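Local coordinates for putative cell filamentation protein (Bartonella quintana, PDB 4N67) that probably acts as a Fic-type adenylyltransferase, an effector translocated by the VirB system that would transfer AMP onto host target proteins and holds ADP here, at residues R135-T147 with P203-Q215. The protein carries 2 engineered substitutions. Numbering follows the deposited sequence.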
loop_
_atom_site.group_PDB
_atom_site.type_symbol
_atom_site.label_atom_id
_atom_site.label_comp_id
_atom_site.label_asym_id
_atom_site.label_seq_id
_atom_site.Cartn_x
_atom_site.Cartn_y
_atom_site.Cartn_z
ATOM N N ARG A 135 3.876 -22.522 -6.033
ATOM C CA ARG A 135 4.017 -21.247 -6.729
ATOM C C ARG A 135 2.682 -20.680 -7.207
ATOM O O ARG A 135 2.408 -19.484 -7.021
ATOM C CB ARG A 135 4.910 -21.436 -7.924
ATOM C CG ARG A 135 5.373 -20.142 -8.512
ATOM C CD ARG A 135 6.432 -20.444 -9.523
ATOM N NE ARG A 135 6.890 -19.247 -10.182
ATOM C CZ ARG A 135 7.876 -19.221 -11.067
ATOM N NH1 ARG A 135 8.499 -20.339 -11.439
ATOM N NH2 ARG A 135 8.230 -18.074 -11.604
ATOM N N GLN A 136 1.857 -21.535 -7.799
ATOM C CA GLN A 136 0.534 -21.118 -8.287
ATOM C C GLN A 136 -0.337 -20.642 -7.116
ATOM O O GLN A 136 -0.979 -19.601 -7.193
ATOM C CB GLN A 136 -0.158 -22.281 -9.002
ATOM N N GLU A 137 -0.388 -21.431 -6.054
ATOM C CA GLU A 137 -1.147 -21.067 -4.850
ATOM C C GLU A 137 -0.658 -19.766 -4.224
ATOM O O GLU A 137 -1.456 -18.941 -3.750
ATOM C CB GLU A 137 -1.056 -22.147 -3.799
ATOM C CG GLU A 137 -1.827 -23.364 -4.228
ATOM C CD GLU A 137 -1.495 -24.579 -3.423
ATOM O OE1 GLU A 137 -0.612 -24.539 -2.522
ATOM O OE2 GLU A 137 -2.131 -25.610 -3.718
ATOM N N PHE A 138 0.660 -19.617 -4.164
ATOM C CA PHE A 138 1.200 -18.435 -3.556
ATOM C C PHE A 138 0.729 -17.215 -4.351
ATOM O O PHE A 138 0.279 -16.210 -3.776
ATOM C CB PHE A 138 2.722 -18.462 -3.476
ATOM C CG PHE A 138 3.272 -17.185 -2.931
ATOM C CD1 PHE A 138 3.305 -16.954 -1.564
ATOM C CD2 PHE A 138 3.659 -16.172 -3.781
ATOM C CE1 PHE A 138 3.745 -15.744 -1.051
ATOM C CE2 PHE A 138 4.094 -14.958 -3.289
ATOM C CZ PHE A 138 4.144 -14.752 -1.919
ATOM N N ALA A 139 0.842 -17.294 -5.682
ATOM C CA ALA A 139 0.419 -16.167 -6.537
ATOM C C ALA A 139 -1.045 -15.828 -6.334
ATOM O O ALA A 139 -1.395 -14.640 -6.228
ATOM C CB ALA A 139 0.725 -16.394 -8.010
ATOM N N ALA A 140 -1.902 -16.834 -6.262
ATOM C CA ALA A 140 -3.334 -16.572 -6.095
ATOM C C ALA A 140 -3.605 -15.936 -4.733
ATOM O O ALA A 140 -4.422 -15.021 -4.602
ATOM C CB ALA A 140 -4.133 -17.862 -6.252
ATOM N N ASN A 141 -2.915 -16.419 -3.705
ATOM C CA ASN A 141 -3.144 -15.928 -2.375
ATOM C C ASN A 141 -2.579 -14.515 -2.232
ATOM O O ASN A 141 -3.196 -13.676 -1.570
ATOM C CB ASN A 141 -2.524 -16.851 -1.323
ATOM C CG ASN A 141 -3.460 -17.971 -0.905
ATOM O OD1 ASN A 141 -4.275 -17.795 -0.010
ATOM N ND2 ASN A 141 -3.330 -19.122 -1.531
ATOM N N ALA A 142 -1.431 -14.268 -2.850
ATOM C CA ALA A 142 -0.822 -12.929 -2.784
ATOM C C ALA A 142 -1.742 -11.946 -3.450
ATOM O O ALA A 142 -1.913 -10.800 -2.972
ATOM C CB ALA A 142 0.536 -12.920 -3.453
ATOM N N ALA A 143 -2.353 -12.370 -4.557
ATOM C CA ALA A 143 -3.286 -11.481 -5.277
ATOM C C ALA A 143 -4.488 -11.135 -4.408
ATOM O O ALA A 143 -4.947 -9.981 -4.425
ATOM C CB ALA A 143 -3.737 -12.109 -6.600
ATOM N N GLU A 144 -5.001 -12.120 -3.659
ATOM C CA GLU A 144 -6.120 -11.860 -2.740
ATOM C C GLU A 144 -5.724 -10.893 -1.617
ATOM O O GLU A 144 -6.500 -10.024 -1.223
ATOM C CB GLU A 144 -6.670 -13.155 -2.157
ATOM C CG GLU A 144 -7.327 -14.043 -3.195
ATOM C CD GLU A 144 -8.129 -15.188 -2.587
ATOM O OE1 GLU A 144 -8.470 -15.106 -1.384
ATOM O OE2 GLU A 144 -8.410 -16.173 -3.308
ATOM N N VAL A 145 -4.522 -11.038 -1.088
ATOM C CA VAL A 145 -4.059 -10.127 -0.057
ATOM C C VAL A 145 -3.996 -8.719 -0.665
ATOM O O VAL A 145 -4.424 -7.721 -0.059
ATOM C CB VAL A 145 -2.666 -10.554 0.470
ATOM C CG1 VAL A 145 -2.024 -9.459 1.318
ATOM C CG2 VAL A 145 -2.784 -11.861 1.232
ATOM N N PHE A 146 -3.458 -8.623 -1.871
ATOM C CA PHE A 146 -3.308 -7.311 -2.518
ATOM C C PHE A 146 -4.664 -6.668 -2.783
ATOM O O PHE A 146 -4.836 -5.461 -2.577
ATOM C CB PHE A 146 -2.519 -7.402 -3.830
ATOM C CG PHE A 146 -1.959 -6.089 -4.247
ATOM C CD1 PHE A 146 -0.811 -5.617 -3.624
ATOM C CD2 PHE A 146 -2.622 -5.265 -5.135
ATOM C CE1 PHE A 146 -0.299 -4.385 -3.909
ATOM C CE2 PHE A 146 -2.090 -4.012 -5.455
ATOM C CZ PHE A 146 -0.924 -3.584 -4.827
ATOM N N THR A 147 -5.620 -7.435 -3.277
ATOM C CA THR A 147 -6.939 -6.826 -3.524
ATOM C C THR A 147 -7.584 -6.387 -2.203
ATOM O O THR A 147 -8.246 -5.356 -2.165
ATOM C CB THR A 147 -7.873 -7.725 -4.338
ATOM O OG1 THR A 147 -8.045 -8.962 -3.681
ATOM C CG2 THR A 147 -7.276 -8.002 -5.693
ATOM N N PRO A 203 -7.081 -10.832 -13.488
ATOM C CA PRO A 203 -5.910 -10.046 -13.860
ATOM C C PRO A 203 -4.886 -9.909 -12.740
ATOM O O PRO A 203 -3.688 -9.931 -13.002
ATOM C CB PRO A 203 -6.511 -8.709 -14.290
ATOM C CG PRO A 203 -7.812 -9.119 -14.880
ATOM C CD PRO A 203 -8.325 -10.197 -13.969
ATOM N N MET A 204 -5.353 -9.780 -11.507
ATOM C CA MET A 204 -4.412 -9.660 -10.385
ATOM C C MET A 204 -3.651 -10.960 -10.160
ATOM O O MET A 204 -2.453 -10.909 -9.855
ATOM C CB MET A 204 -5.122 -9.244 -9.091
ATOM C CG MET A 204 -4.177 -8.752 -7.996
ATOM S SD MET A 204 -3.343 -7.208 -8.365
ATOM C CE MET A 204 -4.703 -6.074 -8.102
ATOM N N LYS A 205 -4.346 -12.093 -10.274
ATOM C CA LYS A 205 -3.688 -13.395 -10.159
ATOM C C LYS A 205 -2.596 -13.538 -11.220
ATOM O O LYS A 205 -1.475 -13.926 -10.916
ATOM C CB LYS A 205 -4.721 -14.511 -10.268
ATOM C CG LYS A 205 -4.125 -15.911 -10.293
ATOM C CD LYS A 205 -5.177 -16.958 -10.604
ATOM C CE LYS A 205 -5.683 -16.884 -12.031
ATOM N NZ LYS A 205 -5.054 -17.824 -13.006
ATOM N N ASP A 206 -2.903 -13.162 -12.455
ATOM C CA ASP A 206 -1.948 -13.283 -13.550
ATOM C C ASP A 206 -0.735 -12.385 -13.317
ATOM O O ASP A 206 0.398 -12.741 -13.642
ATOM C CB ASP A 206 -2.615 -12.916 -14.884
ATOM C CG ASP A 206 -3.655 -13.939 -15.346
ATOM O OD1 ASP A 206 -3.771 -15.038 -14.762
ATOM O OD2 ASP A 206 -4.375 -13.628 -16.324
ATOM N N LEU A 207 -1.006 -11.178 -12.824
ATOM C CA LEU A 207 0.022 -10.213 -12.501
ATOM C C LEU A 207 1.009 -10.820 -11.486
ATOM O O LEU A 207 2.214 -10.808 -11.702
ATOM C CB LEU A 207 -0.630 -8.926 -11.953
ATOM C CG LEU A 207 0.333 -7.772 -11.662
ATOM C CD1 LEU A 207 -0.414 -6.425 -11.756
ATOM C CD2 LEU A 207 1.034 -7.920 -10.327
ATOM N N PHE A 208 0.482 -11.373 -10.407
ATOM C CA PHE A 208 1.364 -11.941 -9.376
ATOM C C PHE A 208 2.111 -13.161 -9.890
ATOM O O PHE A 208 3.274 -13.304 -9.613
ATOM C CB PHE A 208 0.636 -12.189 -8.042
ATOM C CG PHE A 208 0.562 -10.959 -7.185
ATOM C CD1 PHE A 208 -0.494 -10.047 -7.297
ATOM C CD2 PHE A 208 1.598 -10.661 -6.313
ATOM C CE1 PHE A 208 -0.495 -8.889 -6.552
ATOM C CE2 PHE A 208 1.584 -9.514 -5.560
ATOM C CZ PHE A 208 0.552 -8.632 -5.681
ATOM N N GLU A 209 1.468 -14.001 -10.682
ATOM C CA GLU A 209 2.225 -15.071 -11.343
ATOM C C GLU A 209 3.402 -14.531 -12.149
ATOM O O GLU A 209 4.520 -15.087 -12.103
ATOM C CB GLU A 209 1.335 -15.921 -12.242
ATOM C CG GLU A 209 0.277 -16.716 -11.504
ATOM C CD GLU A 209 -0.569 -17.594 -12.419
ATOM O OE1 GLU A 209 -0.449 -17.492 -13.670
ATOM O OE2 GLU A 209 -1.353 -18.408 -11.883
ATOM N N ASP A 210 3.156 -13.472 -12.906
ATOM C CA ASP A 210 4.142 -12.950 -13.835
ATOM C C ASP A 210 5.344 -12.289 -13.196
ATOM O O ASP A 210 6.408 -12.249 -13.810
ATOM C CB ASP A 210 3.493 -11.978 -14.840
ATOM C CG ASP A 210 2.689 -12.695 -15.915
ATOM O OD1 ASP A 210 2.844 -13.921 -16.070
ATOM O OD2 ASP A 210 1.883 -12.011 -16.571
ATOM N N ILE A 211 5.204 -11.816 -11.962
ATOM C CA ILE A 211 6.286 -11.080 -11.313
ATOM C C ILE A 211 6.905 -11.826 -10.147
ATOM O O ILE A 211 7.729 -11.261 -9.457
ATOM C CB ILE A 211 5.813 -9.695 -10.825
ATOM C CG1 ILE A 211 4.813 -9.793 -9.661
ATOM C CG2 ILE A 211 5.232 -8.911 -11.996
ATOM C CD1 ILE A 211 4.414 -8.441 -9.059
ATOM N N THR A 212 6.535 -13.089 -9.944
ATOM C CA THR A 212 7.003 -13.847 -8.775
ATOM C C THR A 212 7.842 -15.039 -9.201
ATOM O O THR A 212 7.530 -15.723 -10.185
ATOM C CB THR A 212 5.802 -14.344 -7.935
ATOM O OG1 THR A 212 4.997 -13.228 -7.550
ATOM C CG2 THR A 212 6.265 -15.057 -6.672
ATOM N N HIS A 213 8.927 -15.292 -8.474
ATOM C CA HIS A 213 9.637 -16.560 -8.600
ATOM C C HIS A 213 10.091 -17.048 -7.240
ATOM O O HIS A 213 10.271 -16.242 -6.335
ATOM C CB HIS A 213 10.824 -16.462 -9.592
ATOM C CG HIS A 213 11.943 -15.555 -9.159
ATOM N ND1 HIS A 213 12.854 -15.878 -8.174
ATOM C CD2 HIS A 213 12.315 -14.345 -9.628
ATOM C CE1 HIS A 213 13.741 -14.906 -8.067
ATOM N NE2 HIS A 213 13.428 -13.964 -8.926
ATOM N N PRO A 214 10.246 -18.371 -7.082
ATOM C CA PRO A 214 10.783 -18.850 -5.818
ATOM C C PRO A 214 12.241 -18.438 -5.628
ATOM O O PRO A 214 13.019 -18.453 -6.573
ATOM C CB PRO A 214 10.630 -20.363 -5.921
ATOM C CG PRO A 214 10.667 -20.640 -7.375
ATOM C CD PRO A 214 9.957 -19.484 -8.008
ATOM N N GLN A 215 12.622 -18.074 -4.409
ATOM C CA GLN A 215 14.018 -17.680 -4.153
ATOM C C GLN A 215 14.938 -18.907 -4.161
ATOM O O GLN A 215 14.469 -20.024 -3.990
ATOM C CB GLN A 215 14.150 -16.920 -2.826
ATOM C CG GLN A 215 13.288 -15.652 -2.768
ATOM C CD GLN A 215 13.285 -14.937 -1.416
ATOM O OE1 GLN A 215 13.038 -15.533 -0.357
ATOM N NE2 GLN A 215 13.534 -13.639 -1.456
HETATM O O HOH W 1 4.800 -17.340 -10.570
HETATM O O HOH W 2 -2.277 -18.469 -9.431
#
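Phe208 is a knob in a hole of the Fic-domain helix 135-147, among Ala139, Ala142, Ala143 and Phe146, where helices 135-147 and 203-211 pack with their segment axes approaching to 8.0 Å and their directions 125° apart. Alanines let the backbones come close: Ala139 CB lies 3.5 Å from CG of Glu209, and Ala143 CB meets Met204 CG. The Phe208 ring lays one face over the backbone of the partner helix, at Ala142 O and Ala143 N, while CD2 touches the Ala142 methyl. Its outer edge, at CE1 and CZ, reaches Phe146 CB, CE1 at 3.7 Å; the two rings are oblique, their planes at 52°. Met204, bent at chi2 and chi3, curls its thioether back to Phe146 in a Met-aromatic contact, with CE at the ring edge, 3.7 Å from CD2. Phe146 lines the nucleotide pocket and touches the bound ADP, so the packing lies directly behind one pocket residue.

At the other end the contact turns polar. The extended Arg135 chain brings NH2 to Thr212 O (2.8 Å), in the carbonyl plane and on a lone pair, while Pro214 CD and His213 CA lie over one guanidinium face. Water 1 accepts from Arg135 NE and donates to Glu209 O, a second link beside the direct bond. Water 2 donates to both Gln136 O and Glu209 OE2. Thr212 OG1 donates to Phe208 O (2.7 Å), leaving the Thr212 CG2 methyl 4.0 Å from Phe138 CE2.

Strand 212-214 pairs antiparallel with 176-178, whose Tyr176 stacks on Phe138. Helix 164-174 packs through Met167 on Ala142 and Phe146, and helix 185-198 brings Met188 to both Phe146 and Met204.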